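Local coordinates for protein 5-methylthioribose-1-phosphate isomerase (PDB 1W2W) that catalyses, as part of the whole enzyme, the interconversion of methylthioribose-1-phosphate and methylthioribulose-1-phosphate in methionine salvage, this chain being its N-terminal half, at residues A[18-23]-A[48-53]; A[33-38]-A[64-69]; A[43-48]-A[103-108]; A[152-157]-A[191-196]. All coordinates share one frame; numbering follows the deposited sequence.

Contact 1: residues A[18-23]-A[48-53]; sequences VKVLDQ and MQVRGA. With SO4 (sulfate ion), chain I.
Q23 and R51 meet at about a right angle beside an anion site at the N-terminus of helix 53-73, where G52 takes the N-cap position. Their amide and guanidinium planes are turned 85° apart, yet R51 NH1 reaches Q23 OE1 at 3.0 Å from within its own plane and lands on a lone pair of that oxygen. Folding of the arginine makes this possible: CG lies between backbone N and carbonyl carbon (chi1 35°), and two further bends leave NE facing the bound sulfate, with NE to O3 2.9 Å. From the helix end, G52 N donates to sulfate O1. The ion probably comes from the crystallisation liquor and is consistent with a site for the substrate phosphate. R51 NH2 also binds the backbone O of N182, next to C181, the predicted transition state stabiliser.

The second pair is set differently. Q49 NE2 donates a nearly straight hydrogen bond to D22 OD2 (3.0 Å), arriving from above the carboxylate plane, while OD2 lies nearly in the amide plane of Q49. D22 OD1 is hydrogen-bonded to L24 N, just ahead in the chain. Between these two side-chain pairs the backbone is pinned by Q23 N to Q49 O, 2.8 Å and nearly straight. Strand 17-21 and the loop also press together where V20 CG2 meets V50 CG2 at 3.5 Å, tighter than an ordinary van der Waals contact.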
loop_
_atom_site.group_PDB
_atom_site.type_symbol
_atom_site.label_atom_id
_atom_site.label_comp_id
_atom_site.label_asym_id
_atom_site.label_seq_id
_atom_site.Cartn_x
_atom_site.Cartn_y
_atom_site.Cartn_z
ATOM N N VAL A 18 -29.761 -7.021 17.690
ATOM C CA VAL A 18 -28.581 -7.127 16.844
ATOM C C VAL A 18 -27.923 -5.757 16.867
ATOM O O VAL A 18 -28.588 -4.747 16.657
ATOM C CB VAL A 18 -28.974 -7.517 15.400
ATOM C CG1 VAL A 18 -27.749 -7.569 14.506
ATOM C CG2 VAL A 18 -29.711 -8.857 15.385
ATOM N N LYS A 19 -26.620 -5.710 17.134
ATOM C CA LYS A 19 -25.854 -4.477 16.939
ATOM C C LYS A 19 -24.506 -4.866 16.335
ATOM O O LYS A 19 -24.053 -5.986 16.532
ATOM C CB LYS A 19 -25.692 -3.696 18.253
ATOM C CG LYS A 19 -24.799 -4.358 19.296
ATOM C CD LYS A 19 -24.854 -3.593 20.617
ATOM C CE LYS A 19 -23.807 -4.102 21.598
ATOM N NZ LYS A 19 -23.981 -3.485 22.947
ATOM N N VAL A 20 -23.869 -3.975 15.586
ATOM C CA VAL A 20 -22.628 -4.341 14.907
ATOM C C VAL A 20 -21.531 -3.317 15.173
ATOM O O VAL A 20 -21.793 -2.120 15.347
ATOM C CB VAL A 20 -22.821 -4.501 13.390
ATOM C CG1 VAL A 20 -23.827 -5.612 13.080
ATOM C CG2 VAL A 20 -23.240 -3.165 12.760
ATOM N N LEU A 21 -20.291 -3.781 15.219
ATOM C CA LEU A 21 -19.178 -2.861 15.400
ATOM C C LEU A 21 -19.035 -2.034 14.138
ATOM O O LEU A 21 -19.120 -2.573 13.043
ATOM C CB LEU A 21 -17.885 -3.643 15.606
ATOM C CG LEU A 21 -17.491 -4.044 17.023
ATOM C CD1 LEU A 21 -16.135 -4.714 16.955
ATOM C CD2 LEU A 21 -17.468 -2.832 17.945
ATOM N N ASP A 22 -18.790 -0.738 14.285
ATOM C CA ASP A 22 -18.480 0.074 13.113
ATOM C C ASP A 22 -17.010 -0.128 12.740
ATOM O O ASP A 22 -16.096 0.461 13.350
ATOM C CB ASP A 22 -18.747 1.546 13.405
ATOM C CG ASP A 22 -18.653 2.403 12.166
ATOM O OD1 ASP A 22 -17.986 1.968 11.193
ATOM O OD2 ASP A 22 -19.229 3.512 12.072
ATOM N N GLN A 23 -16.769 -0.964 11.735
ATOM C CA GLN A 23 -15.389 -1.324 11.432
ATOM C C GLN A 23 -14.615 -0.223 10.737
ATOM O O GLN A 23 -13.395 -0.333 10.578
ATOM C CB GLN A 23 -15.336 -2.616 10.629
ATOM C CG GLN A 23 -15.918 -3.804 11.398
ATOM C CD GLN A 23 -15.724 -5.104 10.652
ATOM O OE1 GLN A 23 -14.627 -5.391 10.173
ATOM N NE2 GLN A 23 -16.790 -5.892 10.537
HETATM N N MSE A 48 -19.686 -0.256 4.388
HETATM C CA MSE A 48 -18.560 -1.050 4.911
HETATM C C MSE A 48 -18.304 -0.844 6.400
HETATM O O MSE A 48 -17.183 -1.014 6.911
HETATM C CB MSE A 48 -17.299 -0.856 4.072
HETATM C CG MSE A 48 -17.490 -1.355 2.649
HETATM SE SE MSE A 48 -15.871 -1.266 1.558
HETATM C CE MSE A 48 -14.773 -2.681 2.422
ATOM N N GLN A 49 -19.369 -0.494 7.111
ATOM C CA GLN A 49 -19.329 -0.504 8.557
ATOM C C GLN A 49 -19.302 -1.940 9.056
ATOM O O GLN A 49 -18.635 -2.229 10.041
ATOM C CB GLN A 49 -20.530 0.224 9.150
ATOM C CG GLN A 49 -20.479 1.726 8.951
ATOM C CD GLN A 49 -21.762 2.378 9.404
ATOM O OE1 GLN A 49 -22.808 2.145 8.805
ATOM N NE2 GLN A 49 -21.693 3.181 10.464
ATOM N N VAL A 50 -20.016 -2.826 8.369
ATOM C CA VAL A 50 -19.767 -4.263 8.480
ATOM C C VAL A 50 -19.157 -4.684 7.150
ATOM O O VAL A 50 -19.650 -4.301 6.081
ATOM C CB VAL A 50 -21.091 -5.047 8.682
ATOM C CG1 VAL A 50 -20.821 -6.548 8.724
ATOM C CG2 VAL A 50 -21.798 -4.613 9.963
ATOM N N ARG A 51 -18.086 -5.473 7.195
ATOM C CA ARG A 51 -17.559 -6.033 5.959
ATOM C C ARG A 51 -16.910 -7.371 6.262
ATOM O O ARG A 51 -16.924 -7.825 7.410
ATOM C CB ARG A 51 -16.602 -5.063 5.250
ATOM C CG ARG A 51 -15.732 -4.185 6.168
ATOM C CD ARG A 51 -14.823 -4.984 7.101
ATOM N NE ARG A 51 -14.024 -5.949 6.346
ATOM C CZ ARG A 51 -13.417 -7.012 6.862
ATOM N NH1 ARG A 51 -13.498 -7.271 8.160
ATOM N NH2 ARG A 51 -12.717 -7.824 6.067
ATOM N N GLY A 52 -16.370 -8.024 5.243
ATOM C CA GLY A 52 -16.050 -9.434 5.388
ATOM C C GLY A 52 -17.185 -10.281 4.850
ATOM O O GLY A 52 -18.337 -10.118 5.253
ATOM N N ALA A 53 -16.870 -11.188 3.931
ATOM C CA ALA A 53 -17.945 -11.845 3.182
ATOM C C ALA A 53 -19.023 -12.512 4.053
ATOM O O ALA A 53 -20.218 -12.249 3.863
ATOM C CB ALA A 53 -17.386 -12.834 2.157
HETATM S S SO4 I . -14.315 -6.687 2.364
HETATM O O1 SO4 I . -15.720 -6.984 2.665
HETATM O O2 SO4 I . -14.275 -5.765 1.227
HETATM O O3 SO4 I . -13.698 -6.038 3.506
HETATM O O4 SO4 I . -13.636 -7.927 2.008
#

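Contact 2: residues A[33-38]-A[64-69]; sequences VPIHTI and VLTEVQ
A first torsion of 177° carries CG of E67 to the far side of its own backbone N and swings the side chain off helix 53-73 toward I38; extended beyond CG, it delivers OE2 to I38 N at 2.7 Å. The bond is almost straight (173°) and uses the anti side of the carboxylate, somewhat tilted from its plane. I38 answers with its own chi1 of -70°; its side chain crosses that of E67 at about a right angle, CD1 passing 3.8 Å from E67 OE1. Beyond the acid the same methyl reaches V64 CG2 at 4.1 Å, so the isoleucine touches two residues about one turn apart on the helix. On the preceding residue, T37 CB also touches OE2.

The other carboxylate oxygen, OE1, has a salt bridge to R98 and a hydrogen bond from Y83, which probably favours the ionised form. A glutamine in place of E67 would probably leave R98 without its charge partner and weaken the grip on I38 N.

T66 OG1 has its main bond to S63 O within its own helix; H36 O merely lies near, 3.1 Å from OG1. The T66 methyl CG2 packs on I35 O at 3.5 Å, and E67 CA makes a CH···O contact to H36 O.

T37 holds the N-cap position of helix 38-46, its OG1 bonding weakly to D39 N, while the E67 carboxylate from the next helix accepts the first backbone NH: a buried carboxylate meeting a helix N-terminus, here where the small sheet passes into the helical bundle.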
loop_
_atom_site.group_PDB
_atom_site.type_symbol
_atom_site.label_atom_id
_atom_site.label_comp_id
_atom_site.label_asym_id
_atom_site.label_seq_id
_atom_site.Cartn_x
_atom_site.Cartn_y
_atom_site.Cartn_z
ATOM N N VAL A 33 -23.516 -0.038 16.036
ATOM C CA VAL A 33 -24.614 0.441 15.209
ATOM C C VAL A 33 -25.773 -0.544 15.375
ATOM O O VAL A 33 -25.639 -1.732 15.076
ATOM C CB VAL A 33 -24.218 0.505 13.723
ATOM C CG1 VAL A 33 -25.387 0.955 12.873
ATOM C CG2 VAL A 33 -23.008 1.441 13.525
ATOM N N PRO A 34 -26.914 -0.069 15.866
ATOM C CA PRO A 34 -28.072 -0.957 16.029
ATOM C C PRO A 34 -28.629 -1.374 14.680
ATOM O O PRO A 34 -28.625 -0.572 13.740
ATOM C CB PRO A 34 -29.098 -0.085 16.777
ATOM C CG PRO A 34 -28.715 1.315 16.446
ATOM C CD PRO A 34 -27.196 1.315 16.296
ATOM N N ILE A 35 -29.107 -2.616 14.588
ATOM C CA ILE A 35 -29.778 -3.069 13.377
ATOM C C ILE A 35 -31.250 -3.344 13.682
ATOM O O ILE A 35 -31.558 -4.228 14.470
ATOM C CB ILE A 35 -29.112 -4.359 12.856
ATOM C CG1 ILE A 35 -27.601 -4.153 12.661
ATOM C CG2 ILE A 35 -29.819 -4.864 11.600
ATOM C CD1 ILE A 35 -27.210 -3.193 11.529
ATOM N N HIS A 36 -32.146 -2.579 13.065
ATOM C CA HIS A 36 -33.583 -2.751 13.290
ATOM C C HIS A 36 -34.324 -3.189 12.033
ATOM O O HIS A 36 -35.308 -3.935 12.104
ATOM C CB HIS A 36 -34.190 -1.459 13.859
ATOM C CG HIS A 36 -33.633 -1.078 15.198
ATOM N ND1 HIS A 36 -33.827 -1.843 16.326
ATOM C CD2 HIS A 36 -32.884 -0.019 15.585
ATOM C CE1 HIS A 36 -33.221 -1.272 17.353
ATOM N NE2 HIS A 36 -32.639 -0.166 16.929
ATOM N N THR A 37 -33.863 -2.719 10.880
ATOM C CA THR A 37 -34.567 -2.974 9.629
ATOM C C THR A 37 -33.614 -3.329 8.510
ATOM O O THR A 37 -32.385 -3.259 8.672
ATOM C CB THR A 37 -35.345 -1.731 9.187
ATOM O OG1 THR A 37 -34.411 -0.734 8.734
ATOM C CG2 THR A 37 -36.055 -1.097 10.381
ATOM N N ILE A 38 -34.194 -3.687 7.370
ATOM C CA ILE A 38 -33.387 -4.010 6.201
ATOM C C ILE A 38 -32.641 -2.773 5.715
ATOM O O ILE A 38 -31.556 -2.878 5.132
ATOM C CB ILE A 38 -34.253 -4.667 5.113
ATOM C CG1 ILE A 38 -34.661 -6.067 5.600
ATOM C CG2 ILE A 38 -33.473 -4.809 3.805
ATOM C CD1 ILE A 38 -35.732 -6.749 4.750
ATOM N N VAL A 64 -33.160 -8.808 8.166
ATOM C CA VAL A 64 -34.482 -9.271 7.733
ATOM C C VAL A 64 -35.279 -9.733 8.957
ATOM O O VAL A 64 -36.473 -9.419 9.114
ATOM C CB VAL A 64 -34.363 -10.424 6.713
ATOM C CG1 VAL A 64 -35.746 -10.818 6.191
ATOM C CG2 VAL A 64 -33.481 -10.034 5.536
ATOM N N LEU A 65 -34.625 -10.478 9.840
ATOM C CA LEU A 65 -35.294 -10.941 11.050
ATOM C C LEU A 65 -35.694 -9.782 11.965
ATOM O O LEU A 65 -36.822 -9.746 12.461
ATOM C CB LEU A 65 -34.452 -11.980 11.807
ATOM C CG LEU A 65 -35.034 -12.472 13.145
ATOM C CD1 LEU A 65 -36.373 -13.196 12.935
ATOM C CD2 LEU A 65 -34.046 -13.391 13.854
ATOM N N THR A 66 -34.803 -8.828 12.207
ATOM C CA THR A 66 -35.205 -7.689 13.037
ATOM C C THR A 66 -36.362 -6.924 12.394
ATOM O O THR A 66 -37.242 -6.426 13.104
ATOM C CB THR A 66 -34.034 -6.725 13.356
ATOM O OG1 THR A 66 -33.388 -6.313 12.149
ATOM C CG2 THR A 66 -32.938 -7.416 14.142
ATOM N N GLU A 67 -36.363 -6.832 11.065
ATOM C CA GLU A 67 -37.444 -6.138 10.367
ATOM C C GLU A 67 -38.784 -6.842 10.568
ATOM O O GLU A 67 -39.791 -6.197 10.887
ATOM C CB GLU A 67 -37.161 -5.951 8.874
ATOM C CG GLU A 67 -38.336 -5.300 8.155
ATOM C CD GLU A 67 -37.918 -4.511 6.937
ATOM O OE1 GLU A 67 -38.624 -4.581 5.912
ATOM O OE2 GLU A 67 -36.882 -3.815 7.004
ATOM N N VAL A 68 -38.818 -8.160 10.392
ATOM C CA VAL A 68 -40.107 -8.840 10.500
ATOM C C VAL A 68 -40.602 -8.846 11.936
ATOM O O VAL A 68 -41.813 -8.813 12.192
ATOM C CB VAL A 68 -40.103 -10.254 9.891
ATOM C CG1 VAL A 68 -39.741 -10.208 8.404
ATOM C CG2 VAL A 68 -39.188 -11.150 10.655
ATOM N N GLN A 69 -39.672 -8.873 12.888
ATOM C CA GLN A 69 -40.069 -8.808 14.289
ATOM C C GLN A 69 -40.559 -7.430 14.690
ATOM O O GLN A 69 -41.472 -7.306 15.507
ATOM C CB GLN A 69 -38.953 -9.300 15.211
ATOM C CG GLN A 69 -38.591 -10.745 14.883
ATOM C CD GLN A 69 -37.760 -11.408 15.951
ATOM O OE1 GLN A 69 -36.991 -10.740 16.652
ATOM N NE2 GLN A 69 -37.914 -12.718 16.092
#

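Contact 3: residues A[43-48]-A[103-108]; sequences SVIKSM and LSSRPT. With SO4 (sulfate ion), chain I.
M48, present as selenomethionine, and R106 cross at about a right angle, and the first class of interaction is this packing over a flat group: SE sits over the centre of one face of the guanidinium, 3.8 Å above its plane, while CG lies 3.7 Å from NH1. The bend at chi3 (69°) then folds CE toward the sulfate. Close contacts continue along the arginine stem, where R106 CD rests 3.2 Å from I45 O. I45 CG2 packs against the S105 side chain, whose OG is bonded to L102 O, and at the exposed margin K46 CD lies against S105 O.

No direct hydrogen bond joins the two segments. Water makes the polar link instead, donating to I45 O at 2.7 Å and accepting from R106 NH1 at 2.9 Å. The same carbonyl receives M48 N in the Schellman motif that ends helix 38-46, so the helix end directly, and the arginine through the water, both use one carbonyl oxygen.

Binding of the anion forms the third class. R106 grips the sulfate at the guanidinium edge, NH1 to O1 at 3.0 Å and NH2 to O2 at 2.9 Å, the latter nearly straight. Its NE makes a salt bridge with an acidic side chain of another protein chain of the assembly.

With its edges engaged by water, sulfate and a neighbouring carboxylate, and the selenium over one face, the guanidinium has little freedom to rotate. That chemistry suits an arginine that, together with R51, probably holds the phosphate of the substrate.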
loop_
_atom_site.group_PDB
_atom_site.type_symbol
_atom_site.label_atom_id
_atom_site.label_comp_id
_atom_site.label_asym_id
_atom_site.label_seq_id
_atom_site.Cartn_x
_atom_site.Cartn_y
_atom_site.Cartn_z
ATOM N N SER A 43 -27.507 -0.314 4.854
ATOM C CA SER A 43 -26.630 0.822 5.108
ATOM C C SER A 43 -25.272 0.397 5.648
ATOM O O SER A 43 -24.241 0.890 5.177
ATOM C CB SER A 43 -27.271 1.826 6.057
ATOM O OG SER A 43 -26.408 2.948 6.219
ATOM N N VAL A 44 -25.251 -0.511 6.622
ATOM C CA VAL A 44 -23.946 -0.893 7.174
ATOM C C VAL A 44 -23.107 -1.721 6.203
ATOM O O VAL A 44 -21.878 -1.689 6.268
ATOM C CB VAL A 44 -24.020 -1.575 8.546
ATOM C CG1 VAL A 44 -24.697 -0.652 9.575
ATOM C CG2 VAL A 44 -24.717 -2.945 8.448
ATOM N N ILE A 45 -23.760 -2.460 5.310
ATOM C CA ILE A 45 -23.039 -3.210 4.292
ATOM C C ILE A 45 -22.476 -2.268 3.224
ATOM O O ILE A 45 -21.298 -2.318 2.883
ATOM C CB ILE A 45 -23.922 -4.295 3.645
ATOM C CG1 ILE A 45 -24.298 -5.374 4.670
ATOM C CG2 ILE A 45 -23.195 -4.923 2.451
ATOM C CD1 ILE A 45 -25.453 -6.288 4.177
ATOM N N LYS A 46 -23.326 -1.393 2.704
ATOM C CA LYS A 46 -22.915 -0.555 1.583
ATOM C C LYS A 46 -21.770 0.374 1.991
ATOM O O LYS A 46 -20.835 0.590 1.229
ATOM C CB LYS A 46 -24.126 0.221 1.075
ATOM C CG LYS A 46 -23.840 1.319 0.087
ATOM C CD LYS A 46 -23.456 0.760 -1.262
ATOM C CE LYS A 46 -23.557 1.855 -2.336
ATOM N NZ LYS A 46 -23.098 1.335 -3.652
ATOM N N SER A 47 -21.852 0.898 3.207
ATOM C CA SER A 47 -20.843 1.805 3.737
ATOM C C SER A 47 -19.621 1.072 4.304
ATOM O O SER A 47 -18.627 1.712 4.662
ATOM C CB SER A 47 -21.465 2.698 4.816
ATOM O OG SER A 47 -21.650 1.969 6.020
HETATM N N MSE A 48 -19.686 -0.256 4.388
HETATM C CA MSE A 48 -18.560 -1.050 4.911
HETATM C C MSE A 48 -18.304 -0.844 6.400
HETATM O O MSE A 48 -17.183 -1.014 6.911
HETATM C CB MSE A 48 -17.299 -0.856 4.072
HETATM C CG MSE A 48 -17.490 -1.355 2.649
HETATM SE SE MSE A 48 -15.871 -1.266 1.558
HETATM C CE MSE A 48 -14.773 -2.681 2.422
ATOM N N LEU A 103 -29.809 -7.174 -1.354
ATOM C CA LEU A 103 -28.876 -7.841 -2.260
ATOM C C LEU A 103 -28.003 -6.851 -3.030
ATOM O O LEU A 103 -26.833 -7.129 -3.316
ATOM C CB LEU A 103 -29.627 -8.739 -3.250
ATOM C CG LEU A 103 -28.771 -9.474 -4.283
ATOM C CD1 LEU A 103 -28.012 -10.605 -3.597
ATOM C CD2 LEU A 103 -29.637 -10.015 -5.406
ATOM N N SER A 104 -28.571 -5.699 -3.366
ATOM C CA SER A 104 -27.847 -4.715 -4.176
ATOM C C SER A 104 -26.766 -3.941 -3.417
ATOM O O SER A 104 -25.993 -3.208 -4.028
ATOM C CB SER A 104 -28.811 -3.722 -4.829
ATOM O OG SER A 104 -29.330 -2.796 -3.883
ATOM N N SER A 105 -26.720 -4.098 -2.096
ATOM C CA SER A 105 -25.742 -3.400 -1.260
ATOM C C SER A 105 -24.303 -3.465 -1.787
ATOM O O SER A 105 -23.679 -2.430 -2.041
ATOM C CB SER A 105 -25.805 -3.923 0.182
ATOM O OG SER A 105 -25.665 -5.339 0.217
ATOM N N ARG A 106 -23.775 -4.679 -1.927
ATOM C CA ARG A 106 -22.419 -4.898 -2.425
ATOM C C ARG A 106 -22.413 -6.219 -3.206
ATOM O O ARG A 106 -22.817 -7.247 -2.677
ATOM C CB ARG A 106 -21.411 -4.951 -1.261
ATOM C CG ARG A 106 -20.998 -3.601 -0.686
ATOM C CD ARG A 106 -19.875 -3.696 0.362
ATOM N NE ARG A 106 -18.591 -3.950 -0.288
ATOM C CZ ARG A 106 -17.543 -4.523 0.305
ATOM N NH1 ARG A 106 -17.610 -4.904 1.581
ATOM N NH2 ARG A 106 -16.421 -4.711 -0.394
ATOM N N PRO A 107 -21.998 -6.193 -4.470
ATOM C CA PRO A 107 -22.163 -7.347 -5.366
ATOM C C PRO A 107 -21.160 -8.503 -5.304
ATOM O O PRO A 107 -21.543 -9.616 -5.646
ATOM C CB PRO A 107 -22.052 -6.724 -6.758
ATOM C CG PRO A 107 -21.162 -5.535 -6.564
ATOM C CD PRO A 107 -21.377 -5.041 -5.151
ATOM N N THR A 108 -19.908 -8.276 -4.931
ATOM C CA THR A 108 -18.894 -9.246 -5.324
ATOM C C THR A 108 -18.886 -10.484 -4.437
ATOM O O THR A 108 -18.892 -11.609 -4.940
ATOM C CB THR A 108 -17.503 -8.595 -5.395
ATOM O OG1 THR A 108 -17.537 -7.599 -6.422
ATOM C CG2 THR A 108 -16.455 -9.601 -5.877
HETATM S S SO4 I . -14.315 -6.687 2.364
HETATM O O1 SO4 I . -15.720 -6.984 2.665
HETATM O O2 SO4 I . -14.275 -5.765 1.227
HETATM O O3 SO4 I . -13.698 -6.038 3.506
HETATM O O4 SO4 I . -13.636 -7.927 2.008
HETATM O O HOH W 1 -19.678 -4.394 3.498
#

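Contact 4: residues A[152-157]-A[191-196]; sequences MKMGDN and YGTALG
M152, a selenomethionine, approaches the Y191 ring from one face, its CG 3.8 Å above the ring plane and displaced toward the rim. Two rotamers create this meeting. Y191 has its ring carbon CG far from the backbone N (chi1 -159°), which sends the ring across to helix 129-168; M152, with chi1 -63°, puts its CG methylene over that ring, and the chain, bent at chi3, finishes farther from the 191-196 segment. The methylene lies 4.0 Å from the ring centroid and near its normal, a CH-pi contact, while SE, at 5.2 Å from the centroid, adds a more distant Met-aromatic one.

M154 takes a less usual first torsion, 84°, that lodges its CG between backbone N and carbonyl carbon and leads SE round to T193. The two side chains run alongside each other, with SE 4.0 Å from T193 CG2. T193 holds the N-cap position of helix 194-210, but its side chain makes no capping bond.

Between these pairs lies a glycine-mediated close approach of two helices: G155 CA comes within 3.7 Å of G196 C. A CB on G155 would run into both G196 O and Y191 CE2, so the backbones can touch only because the position is bare.

Losing the Y191 ring to an alanine here is likely to open a gap beneath the M152 methylene and to leave S200 OG without one of its hydrogen-bonding partners. The tyrosine OH binds S200 OG, and so does D156 OD1; the two oxygens thus share one serine hydroxyl while standing 4.5 Å apart.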
loop_
_atom_site.group_PDB
_atom_site.type_symbol
_atom_site.label_atom_id
_atom_site.label_comp_id
_atom_site.label_asym_id
_atom_site.label_seq_id
_atom_site.Cartn_x
_atom_site.Cartn_y
_atom_site.Cartn_z
HETATM N N MSE A 152 -13.788 -23.048 12.659
HETATM C CA MSE A 152 -12.854 -23.851 13.448
HETATM C C MSE A 152 -12.409 -25.102 12.705
HETATM O O MSE A 152 -11.222 -25.443 12.700
HETATM C CB MSE A 152 -13.455 -24.167 14.810
HETATM C CG MSE A 152 -13.674 -22.877 15.572
HETATM SE SE MSE A 152 -14.330 -23.195 17.386
HETATM C CE MSE A 152 -15.927 -24.198 17.033
ATOM N N LYS A 153 -13.349 -25.788 12.067
ATOM C CA LYS A 153 -13.013 -26.955 11.251
ATOM C C LYS A 153 -11.999 -26.637 10.150
ATOM O O LYS A 153 -10.995 -27.339 10.017
ATOM C CB LYS A 153 -14.263 -27.559 10.605
ATOM C CG LYS A 153 -15.025 -28.551 11.473
ATOM C CD LYS A 153 -16.300 -29.029 10.772
ATOM C CE LYS A 153 -15.972 -29.955 9.600
ATOM N NZ LYS A 153 -16.629 -31.297 9.693
HETATM N N MSE A 154 -12.260 -25.600 9.360
HETATM C CA MSE A 154 -11.372 -25.267 8.246
HETATM C C MSE A 154 -10.022 -24.768 8.759
HETATM O O MSE A 154 -8.971 -24.987 8.139
HETATM C CB MSE A 154 -12.024 -24.266 7.276
HETATM C CG MSE A 154 -11.938 -22.795 7.617
HETATM SE SE MSE A 154 -12.881 -21.849 6.176
HETATM C CE MSE A 154 -14.762 -22.025 6.797
ATOM N N GLY A 155 -10.053 -24.086 9.895
ATOM C CA GLY A 155 -8.818 -23.621 10.504
ATOM C C GLY A 155 -7.941 -24.817 10.820
ATOM O O GLY A 155 -6.766 -24.852 10.465
ATOM N N ASP A 156 -8.520 -25.809 11.497
ATOM C CA ASP A 156 -7.778 -27.026 11.825
ATOM C C ASP A 156 -7.380 -27.833 10.584
ATOM O O ASP A 156 -6.272 -28.369 10.517
ATOM C CB ASP A 156 -8.606 -27.909 12.758
ATOM C CG ASP A 156 -8.739 -27.331 14.147
ATOM O OD1 ASP A 156 -8.046 -26.331 14.476
ATOM O OD2 ASP A 156 -9.519 -27.832 14.986
ATOM N N ASN A 157 -8.262 -27.914 9.592
ATOM C CA ASN A 157 -7.911 -28.576 8.333
ATOM C C ASN A 157 -6.699 -27.951 7.659
ATOM O O ASN A 157 -5.786 -28.650 7.214
ATOM C CB ASN A 157 -9.068 -28.525 7.338
ATOM C CG ASN A 157 -10.210 -29.448 7.706
ATOM O OD1 ASN A 157 -10.071 -30.360 8.535
ATOM N ND2 ASN A 157 -11.362 -29.212 7.079
ATOM N N TYR A 191 -13.655 -16.451 15.020
ATOM C CA TYR A 191 -12.539 -17.344 14.678
ATOM C C TYR A 191 -11.927 -17.121 13.277
ATOM O O TYR A 191 -10.725 -16.866 13.142
ATOM C CB TYR A 191 -12.887 -18.816 14.904
ATOM C CG TYR A 191 -11.654 -19.676 15.042
ATOM C CD1 TYR A 191 -10.954 -19.712 16.241
ATOM C CD2 TYR A 191 -11.181 -20.431 13.976
ATOM C CE1 TYR A 191 -9.827 -20.486 16.386
ATOM C CE2 TYR A 191 -10.051 -21.211 14.105
ATOM C CZ TYR A 191 -9.374 -21.227 15.315
ATOM O OH TYR A 191 -8.245 -21.986 15.495
ATOM N N GLY A 192 -12.752 -17.189 12.235
ATOM C CA GLY A 192 -12.329 -16.686 10.937
ATOM C C GLY A 192 -11.911 -17.792 9.979
ATOM O O GLY A 192 -11.912 -18.980 10.328
ATOM N N THR A 193 -11.535 -17.379 8.773
ATOM C CA THR A 193 -11.203 -18.314 7.709
ATOM C C THR A 193 -9.687 -18.377 7.578
ATOM O O THR A 193 -9.071 -19.185 8.257
ATOM C CB THR A 193 -11.909 -17.954 6.399
ATOM O OG1 THR A 193 -11.581 -16.608 6.007
ATOM C CG2 THR A 193 -13.415 -17.943 6.619
ATOM N N ALA A 194 -9.067 -17.538 6.756
ATOM C CA ALA A 194 -7.601 -17.573 6.708
ATOM C C ALA A 194 -7.006 -17.288 8.097
ATOM O O ALA A 194 -6.054 -17.946 8.510
ATOM C CB ALA A 194 -7.040 -16.615 5.646
ATOM N N LEU A 195 -7.552 -16.316 8.823
ATOM C CA LEU A 195 -7.045 -16.044 10.170
ATOM C C LEU A 195 -7.363 -17.204 11.117
ATOM O O LEU A 195 -6.644 -17.411 12.090
ATOM C CB LEU A 195 -7.543 -14.710 10.743
ATOM C CG LEU A 195 -6.681 -14.156 11.890
ATOM C CD1 LEU A 195 -5.299 -13.747 11.378
ATOM C CD2 LEU A 195 -7.371 -12.964 12.545
ATOM N N GLY A 196 -8.417 -17.957 10.814
ATOM C CA GLY A 196 -8.720 -19.190 11.535
ATOM C C GLY A 196 -7.592 -20.205 11.443
ATOM O O GLY A 196 -7.185 -20.811 12.436
#

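Contacts 1, 2 and 3 interlock along the chain, their segments alternating, whereas contact 4 follows after all of them have closed. Contacts 1 and 2 use neighbouring strands of the antiparallel sheet, 17-21 and 32-34, and their centres are about 14 Å apart. Contact 3 lies about 11 Å from contact 1, shares M48 with it and meets the same sulfate, so the loop after helix 38-46 and the loop after helix 88-103 converge on one anion site. Contact 4 stands about 20 Å from contact 1, centre to centre. The sheet and bundle thus form one interlocked unit, and the long helix 129-168 runs from it to contact 4, where helix 194-210 packs on it.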